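Local coordinates for protein sulfhydryl oxidase 1 (Homo sapiens, PDB 3LLK) that catalyses the FAD-dependent oxidation of thiols to disulfides, with molecular oxygen as the electron acceptor, at residues 199-204 with 215-220; 113-118 with 209-214. All coordinates share one frame; numbering follows the deposited sequence.

Contact 1: residues 199-204 with 215-220. With FAD (flavin-adenine dinucleotide), chain D.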
# COMPACT_ATOMS: atom_id res chain seq x y z
N VAL A 199 9.01 11.65 -1.78
CA VAL A 199 8.36 11.57 -3.09
C VAL A 199 7.43 12.76 -3.21
O VAL A 199 7.34 13.39 -4.28
CB VAL A 199 7.54 10.25 -3.24
CG1 VAL A 199 6.67 10.30 -4.50
CG2 VAL A 199 8.49 9.06 -3.32
N ASN A 200 6.74 13.08 -2.12
CA ASN A 200 5.82 14.21 -2.11
C ASN A 200 6.54 15.50 -2.48
O ASN A 200 6.01 16.32 -3.24
CB ASN A 200 5.17 14.37 -0.73
CG ASN A 200 4.13 13.30 -0.43
OD1 ASN A 200 3.68 12.59 -1.33
ND2 ASN A 200 3.73 13.19 0.83
N ALA A 201 7.75 15.67 -1.96
CA ALA A 201 8.54 16.86 -2.22
C ALA A 201 8.88 17.03 -3.71
O ALA A 201 8.77 18.13 -4.24
CB ALA A 201 9.83 16.84 -1.39
N ARG A 202 9.29 15.94 -4.37
CA ARG A 202 9.63 16.02 -5.78
C ARG A 202 8.42 16.25 -6.68
O ARG A 202 8.56 16.84 -7.75
CB ARG A 202 10.33 14.73 -6.27
CG ARG A 202 11.83 14.70 -6.07
CD ARG A 202 12.18 14.29 -4.67
NE ARG A 202 13.62 14.22 -4.45
CZ ARG A 202 14.16 14.02 -3.26
NH1 ARG A 202 13.38 13.86 -2.20
NH2 ARG A 202 15.48 13.99 -3.12
N LEU A 203 7.25 15.79 -6.24
CA LEU A 203 6.02 15.93 -7.01
C LEU A 203 5.24 17.21 -6.73
O LEU A 203 4.36 17.59 -7.51
CB LEU A 203 5.11 14.72 -6.76
CG LEU A 203 5.60 13.37 -7.29
CD1 LEU A 203 4.52 12.32 -7.11
CD2 LEU A 203 5.95 13.51 -8.76
N ALA A 204 5.56 17.87 -5.62
CA ALA A 204 4.88 19.10 -5.23
C ALA A 204 4.83 20.15 -6.34
O ALA A 204 5.86 20.52 -6.89
CB ALA A 204 5.56 19.69 -4.00
N LYS A 215 0.44 18.47 -3.15
CA LYS A 215 1.38 17.69 -2.36
C LYS A 215 1.90 18.51 -1.18
O LYS A 215 2.16 19.70 -1.32
CB LYS A 215 2.57 17.26 -3.23
CG LYS A 215 2.22 16.36 -4.39
CD LYS A 215 1.63 15.05 -3.91
CE LYS A 215 1.40 14.09 -5.06
NZ LYS A 215 0.81 12.80 -4.59
N VAL A 216 2.02 17.87 -0.02
CA VAL A 216 2.54 18.55 1.16
C VAL A 216 3.31 17.53 1.99
O VAL A 216 3.22 16.32 1.75
CB VAL A 216 1.42 19.11 2.06
CG1 VAL A 216 0.45 19.95 1.24
CG2 VAL A 216 0.70 17.98 2.77
N GLN A 217 4.10 18.01 2.94
CA GLN A 217 4.84 17.14 3.83
C GLN A 217 3.78 16.69 4.82
O GLN A 217 3.31 17.46 5.67
CB GLN A 217 5.98 17.91 4.50
CG GLN A 217 7.07 18.26 3.49
CD GLN A 217 7.68 17.02 2.85
OE1 GLN A 217 8.54 16.36 3.43
NE2 GLN A 217 7.23 16.69 1.64
N TRP A 218 3.39 15.42 4.68
CA TRP A 218 2.33 14.79 5.46
C TRP A 218 2.78 14.13 6.76
O TRP A 218 3.83 13.49 6.81
CB TRP A 218 1.66 13.76 4.54
CG TRP A 218 0.32 13.30 4.94
CD1 TRP A 218 -0.88 13.79 4.50
CD2 TRP A 218 0.01 12.21 5.82
NE1 TRP A 218 -1.91 13.06 5.04
CE2 TRP A 218 -1.39 12.09 5.85
CE3 TRP A 218 0.80 11.33 6.57
CZ2 TRP A 218 -2.04 11.11 6.62
CZ3 TRP A 218 0.15 10.35 7.34
CH2 TRP A 218 -1.25 10.25 7.35
N PRO A 219 1.95 14.21 7.82
CA PRO A 219 0.64 14.86 7.88
C PRO A 219 0.73 16.38 8.07
O PRO A 219 1.60 16.88 8.79
CB PRO A 219 -0.01 14.17 9.07
CG PRO A 219 1.17 14.03 10.03
CD PRO A 219 2.31 13.59 9.12
N PRO A 220 -0.17 17.13 7.41
CA PRO A 220 -0.13 18.59 7.56
C PRO A 220 -0.54 18.99 8.98
O PRO A 220 -1.12 18.17 9.71
CB PRO A 220 -1.11 19.08 6.49
CG PRO A 220 -2.14 17.99 6.48
CD PRO A 220 -1.29 16.72 6.54
PA FAD D . -0.59 9.96 -2.56
O1A FAD D . -0.98 8.82 -3.44
O2A FAD D . 0.80 10.49 -2.47
O5B FAD D . -1.05 9.68 -1.08
C5B FAD D . -2.10 8.80 -0.69
C4B FAD D . -2.60 9.44 0.58
O4B FAD D . -1.79 8.87 1.64
C3B FAD D . -2.90 10.94 0.84
O3B FAD D . -4.14 11.43 0.34
C2B FAD D . -2.68 10.99 2.28
O2B FAD D . -3.80 10.71 3.07
C1B FAD D . -1.62 9.92 2.59
N9A FAD D . -0.24 10.30 2.64
C8A FAD D . 0.51 11.33 2.02
N7A FAD D . 1.76 11.40 2.32
C5A FAD D . 1.89 10.36 3.22
C6A FAD D . 3.02 9.94 3.95
N6A FAD D . 4.21 10.56 3.89
N1A FAD D . 2.93 8.88 4.83
C2A FAD D . 1.75 8.23 5.08
N3A FAD D . 0.62 8.64 4.36
C4A FAD D . 0.76 9.72 3.43
N1 FAD D . 4.42 9.39 -9.37
C2 FAD D . 5.18 10.16 -10.22
O2 FAD D . 4.58 10.95 -10.95
N3 FAD D . 6.54 9.89 -10.05
C4 FAD D . 7.14 8.97 -9.16
O4 FAD D . 8.41 8.81 -9.16
C4X FAD D . 6.29 8.24 -8.35
N5 FAD D . 6.79 7.21 -7.49
C5X FAD D . 5.96 6.35 -6.73
C6 FAD D . 6.58 5.30 -6.01
C7 FAD D . 5.74 4.46 -5.23
C7M FAD D . 6.48 3.34 -4.48
C8 FAD D . 4.33 4.66 -5.15
C8M FAD D . 3.29 3.90 -4.36
C9 FAD D . 3.76 5.68 -5.90
C9A FAD D . 4.50 6.55 -6.75
N10 FAD D . 4.11 7.70 -7.61
C10 FAD D . 4.88 8.46 -8.46
C1' FAD D . 2.77 8.16 -7.46
C2' FAD D . 2.49 9.21 -6.43
O2' FAD D . 3.29 9.00 -5.24
C3' FAD D . 1.07 9.40 -5.98
O3' FAD D . 0.54 8.16 -5.52
C4' FAD D . 0.07 10.10 -6.88
O4' FAD D . 0.68 11.25 -7.54
C5' FAD D . -1.24 10.45 -6.33
O5' FAD D . -1.01 11.44 -5.32
P FAD D . -2.02 11.85 -4.22
O1P FAD D . -1.84 13.30 -4.12
O2P FAD D . -3.41 11.40 -4.51
O3P FAD D . -1.59 11.17 -2.82
O HOH W 1 3.28 11.46 -3.66
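Asn-200 and Lys-215 both set their CG atoms beside the backbone N (chi1 -73° and -63°); Lys-215 then bends once at chi2 and runs straight, and the two side chains cross at about a right angle on their way to FAD. The aliphatic part of the lysine is gripped by the end of helix 185-203: its CB lies 3.6 Å from Asn-200 O, and its CG packs against Leu-203 CB. The amide of Asn-200 is split between two tasks. Its ND2 donates to FAD N7A at 3.1 Å, fairly straight at 158°, and also to Asn-197 OD1, which helps fix the flip of the amide. Asn-200 OD1 accepts from a water at 2.6 Å; that water donates to FAD O2A and also hydrogen-bonds FAD O2'. As modelled, Lys-215 NZ donates to the same water and weakly to FAD O2A, but it lies too close to the flavin-side phosphate for its bonds to be trusted. At the adenine end, Trp-218 lays one ring face against the base, with FAD C4A 3.4 Å from the ring plane near its rim; Pro-219 CB backs the other face. Together helix end and loop form one wall of the FAD pocket in this Erv/ALR-type oxidase: an amide N-H is given to adenine N7A, and the lysine probably offsets the negative charge of the diphosphate.

Contact 2: residues 113-118 with 209-214; sequences PHFRGF and EDPQFP. With FAD (flavin-adenine dinucleotide), chain D.
Asp-210 OD2 is gripped by two donors, the hydroxyl of Ser-111 and the backbone N of Gln-212, while the rest of its side chain rests on Phe-115. The bond from Gln-212 N to Asp-210 OD2, 3.1 Å long, comes in 36° above the carboxylate plane and makes an Asx turn, set in the type I beta turn from Asp-210 to Phe-213. Over the centre of the Phe-115 ring stands Asp-210 CA, 3.7 Å from the centroid, in a CH-pi contact almost on the ring normal; Pro-211 CD adds apolar contact at 3.5 Å from Phe-115 CE1, and His-114 NE2 lies over the opposite face. With an alanine here the ring that Asp-210 CA and Pro-211 pack on is gone, and the turn would probably sit less firmly on the 113-118 loop. The next residue reaches the cofactor. A bend at chi3 (76°) turns the guanidinium of Arg-116 flat onto Phe-213, a cation-pi stack with CZ 3.8 Å from the ring centroid. Arg-116 NE donates to FAD O2P at 2.5 Å, unusually short for such a bond, with O2P near the guanidinium plane. NH1 goes to Gln-109 O and NH2, weakly, to Gly-107 O, so the group is held at its edge as well as on a face, and its rotation is well fixed. Asp-210 OD1 touches Arg-116 CD but not the guanidinium nitrogens; the arginine's charge probably helps to balance that of the phosphate NE grips.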
# COMPACT_ATOMS: atom_id res chain seq x y z
N PRO A 113 -9.89 11.67 -13.94
CA PRO A 113 -9.55 10.25 -14.07
C PRO A 113 -8.07 9.90 -14.04
O PRO A 113 -7.68 8.90 -13.42
CB PRO A 113 -10.21 9.87 -15.39
CG PRO A 113 -11.46 10.72 -15.38
CD PRO A 113 -10.92 12.06 -14.93
N HIS A 114 -7.23 10.69 -14.70
CA HIS A 114 -5.81 10.40 -14.72
C HIS A 114 -5.06 10.80 -13.43
O HIS A 114 -3.90 10.45 -13.26
CB HIS A 114 -5.14 11.07 -15.93
CG HIS A 114 -5.37 12.54 -16.02
ND1 HIS A 114 -6.53 13.08 -16.55
CD2 HIS A 114 -4.61 13.59 -15.63
CE1 HIS A 114 -6.46 14.40 -16.48
NE2 HIS A 114 -5.31 14.74 -15.93
N PHE A 115 -5.73 11.52 -12.54
CA PHE A 115 -5.11 11.93 -11.28
C PHE A 115 -5.40 10.92 -10.17
O PHE A 115 -6.46 10.28 -10.16
CB PHE A 115 -5.63 13.29 -10.81
CG PHE A 115 -5.13 14.47 -11.61
CD1 PHE A 115 -5.99 15.51 -11.93
CD2 PHE A 115 -3.81 14.54 -12.03
CE1 PHE A 115 -5.54 16.62 -12.66
CE2 PHE A 115 -3.34 15.64 -12.75
CZ PHE A 115 -4.21 16.68 -13.06
N ARG A 116 -4.45 10.79 -9.25
CA ARG A 116 -4.60 9.91 -8.11
C ARG A 116 -5.05 8.50 -8.47
O ARG A 116 -4.46 7.85 -9.33
CB ARG A 116 -5.59 10.56 -7.14
CG ARG A 116 -5.30 12.06 -6.92
CD ARG A 116 -6.19 12.69 -5.86
NE ARG A 116 -5.76 12.31 -4.51
CZ ARG A 116 -6.58 12.05 -3.50
NH1 ARG A 116 -7.90 12.11 -3.69
NH2 ARG A 116 -6.09 11.71 -2.31
N GLY A 117 -6.09 8.01 -7.81
CA GLY A 117 -6.57 6.68 -8.11
C GLY A 117 -5.75 5.56 -7.49
O GLY A 117 -5.35 5.63 -6.33
N PHE A 118 -5.49 4.52 -8.28
CA PHE A 118 -4.76 3.36 -7.78
C PHE A 118 -3.46 3.69 -7.03
O PHE A 118 -3.24 3.17 -5.95
CB PHE A 118 -4.45 2.38 -8.92
CG PHE A 118 -3.65 1.19 -8.48
CD1 PHE A 118 -4.18 0.28 -7.56
CD2 PHE A 118 -2.36 0.98 -8.96
CE1 PHE A 118 -3.44 -0.82 -7.12
CE2 PHE A 118 -1.60 -0.10 -8.52
CZ PHE A 118 -2.14 -1.01 -7.60
N GLU A 209 0.50 17.11 -10.82
CA GLU A 209 -0.17 17.21 -9.53
C GLU A 209 -1.66 17.51 -9.66
O GLU A 209 -2.05 18.42 -10.39
CB GLU A 209 0.51 18.30 -8.70
CG GLU A 209 -0.04 18.50 -7.31
CD GLU A 209 0.63 19.67 -6.61
OE1 GLU A 209 0.44 20.82 -7.06
OE2 GLU A 209 1.37 19.43 -5.63
N ASP A 210 -2.49 16.75 -8.97
CA ASP A 210 -3.94 16.98 -8.99
C ASP A 210 -4.14 18.34 -8.30
O ASP A 210 -3.85 18.48 -7.11
CB ASP A 210 -4.67 15.87 -8.23
CG ASP A 210 -6.18 15.92 -8.41
OD1 ASP A 210 -6.81 14.84 -8.34
OD2 ASP A 210 -6.73 17.02 -8.61
N PRO A 211 -4.63 19.35 -9.03
CA PRO A 211 -4.84 20.67 -8.44
C PRO A 211 -5.67 20.67 -7.16
O PRO A 211 -5.45 21.49 -6.26
CB PRO A 211 -5.53 21.44 -9.56
CG PRO A 211 -4.95 20.82 -10.80
CD PRO A 211 -5.01 19.35 -10.46
N GLN A 212 -6.61 19.73 -7.07
CA GLN A 212 -7.48 19.66 -5.91
C GLN A 212 -6.84 18.97 -4.70
O GLN A 212 -7.39 19.00 -3.61
CB GLN A 212 -8.78 18.95 -6.29
CG GLN A 212 -10.04 19.75 -5.99
CD GLN A 212 -9.89 21.23 -6.34
OE1 GLN A 212 -9.55 21.59 -7.47
NE2 GLN A 212 -10.15 22.09 -5.36
N PHE A 213 -5.68 18.36 -4.91
CA PHE A 213 -4.97 17.67 -3.83
C PHE A 213 -3.47 17.95 -3.91
O PHE A 213 -2.68 17.07 -4.26
CB PHE A 213 -5.25 16.17 -3.93
CG PHE A 213 -6.70 15.82 -3.71
CD1 PHE A 213 -7.21 15.66 -2.43
CD2 PHE A 213 -7.56 15.71 -4.80
CE1 PHE A 213 -8.55 15.38 -2.22
CE2 PHE A 213 -8.92 15.43 -4.60
CZ PHE A 213 -9.41 15.27 -3.30
N PRO A 214 -3.06 19.18 -3.58
CA PRO A 214 -1.65 19.61 -3.61
C PRO A 214 -0.78 18.76 -2.70
O PRO A 214 -1.19 18.38 -1.61
CB PRO A 214 -1.71 21.05 -3.13
CG PRO A 214 -3.10 21.49 -3.48
CD PRO A 214 -3.92 20.29 -3.13
PA FAD D . -0.59 9.96 -2.56
O1A FAD D . -0.98 8.82 -3.44
O2A FAD D . 0.80 10.49 -2.47
O5B FAD D . -1.05 9.68 -1.08
C5B FAD D . -2.10 8.80 -0.69
C4B FAD D . -2.60 9.44 0.58
O4B FAD D . -1.79 8.87 1.64
C3B FAD D . -2.90 10.94 0.84
O3B FAD D . -4.14 11.43 0.34
C2B FAD D . -2.68 10.99 2.28
O2B FAD D . -3.80 10.71 3.07
C1B FAD D . -1.62 9.92 2.59
N9A FAD D . -0.24 10.30 2.64
C8A FAD D . 0.51 11.33 2.02
N7A FAD D . 1.76 11.40 2.32
C5A FAD D . 1.89 10.36 3.22
C6A FAD D . 3.02 9.94 3.95
N6A FAD D . 4.21 10.56 3.89
N1A FAD D . 2.93 8.88 4.83
C2A FAD D . 1.75 8.23 5.08
N3A FAD D . 0.62 8.64 4.36
C4A FAD D . 0.76 9.72 3.43
N1 FAD D . 4.42 9.39 -9.37
C2 FAD D . 5.18 10.16 -10.22
O2 FAD D . 4.58 10.95 -10.95
N3 FAD D . 6.54 9.89 -10.05
C4 FAD D . 7.14 8.97 -9.16
O4 FAD D . 8.41 8.81 -9.16
C4X FAD D . 6.29 8.24 -8.35
N5 FAD D . 6.79 7.21 -7.49
C5X FAD D . 5.96 6.35 -6.73
C6 FAD D . 6.58 5.30 -6.01
C7 FAD D . 5.74 4.46 -5.23
C7M FAD D . 6.48 3.34 -4.48
C8 FAD D . 4.33 4.66 -5.15
C8M FAD D . 3.29 3.90 -4.36
C9 FAD D . 3.76 5.68 -5.90
C9A FAD D . 4.50 6.55 -6.75
N10 FAD D . 4.11 7.70 -7.61
C10 FAD D . 4.88 8.46 -8.46
C1' FAD D . 2.77 8.16 -7.46
C2' FAD D . 2.49 9.21 -6.43
O2' FAD D . 3.29 9.00 -5.24
C3' FAD D . 1.07 9.40 -5.98
O3' FAD D . 0.54 8.16 -5.52
C4' FAD D . 0.07 10.10 -6.88
O4' FAD D . 0.68 11.25 -7.54
C5' FAD D . -1.24 10.45 -6.33
O5' FAD D . -1.01 11.44 -5.32
P FAD D . -2.02 11.85 -4.22
O1P FAD D . -1.84 13.30 -4.12
O2P FAD D . -3.41 11.40 -4.51
O3P FAD D . -1.59 11.17 -2.82

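How the contacts relate
From the N terminus, residues 113-118 come first, leading into helix 118-134; then 199-204, finishing helix 185-203; then 209-214, which runs directly into 215-220. Contact 1 closes a short loop of ten residues without helix or strand, folding the chain back on the helix it has just left. Contact 2 closes a far longer, mostly helical excursion of ninety residues. Their segments alternate, so the two closures cross. They also touch: Glu-209 OE2 lies 2.8 Å from Lys-215 N, a probable hydrogen bond, and the same OE2 accepts from Gly-205 N. Both meet FAD, contact 2 at the flavin-side phosphate, contact 1 from the flavin to the adenine, tying both loops and the helix end to one cofactor.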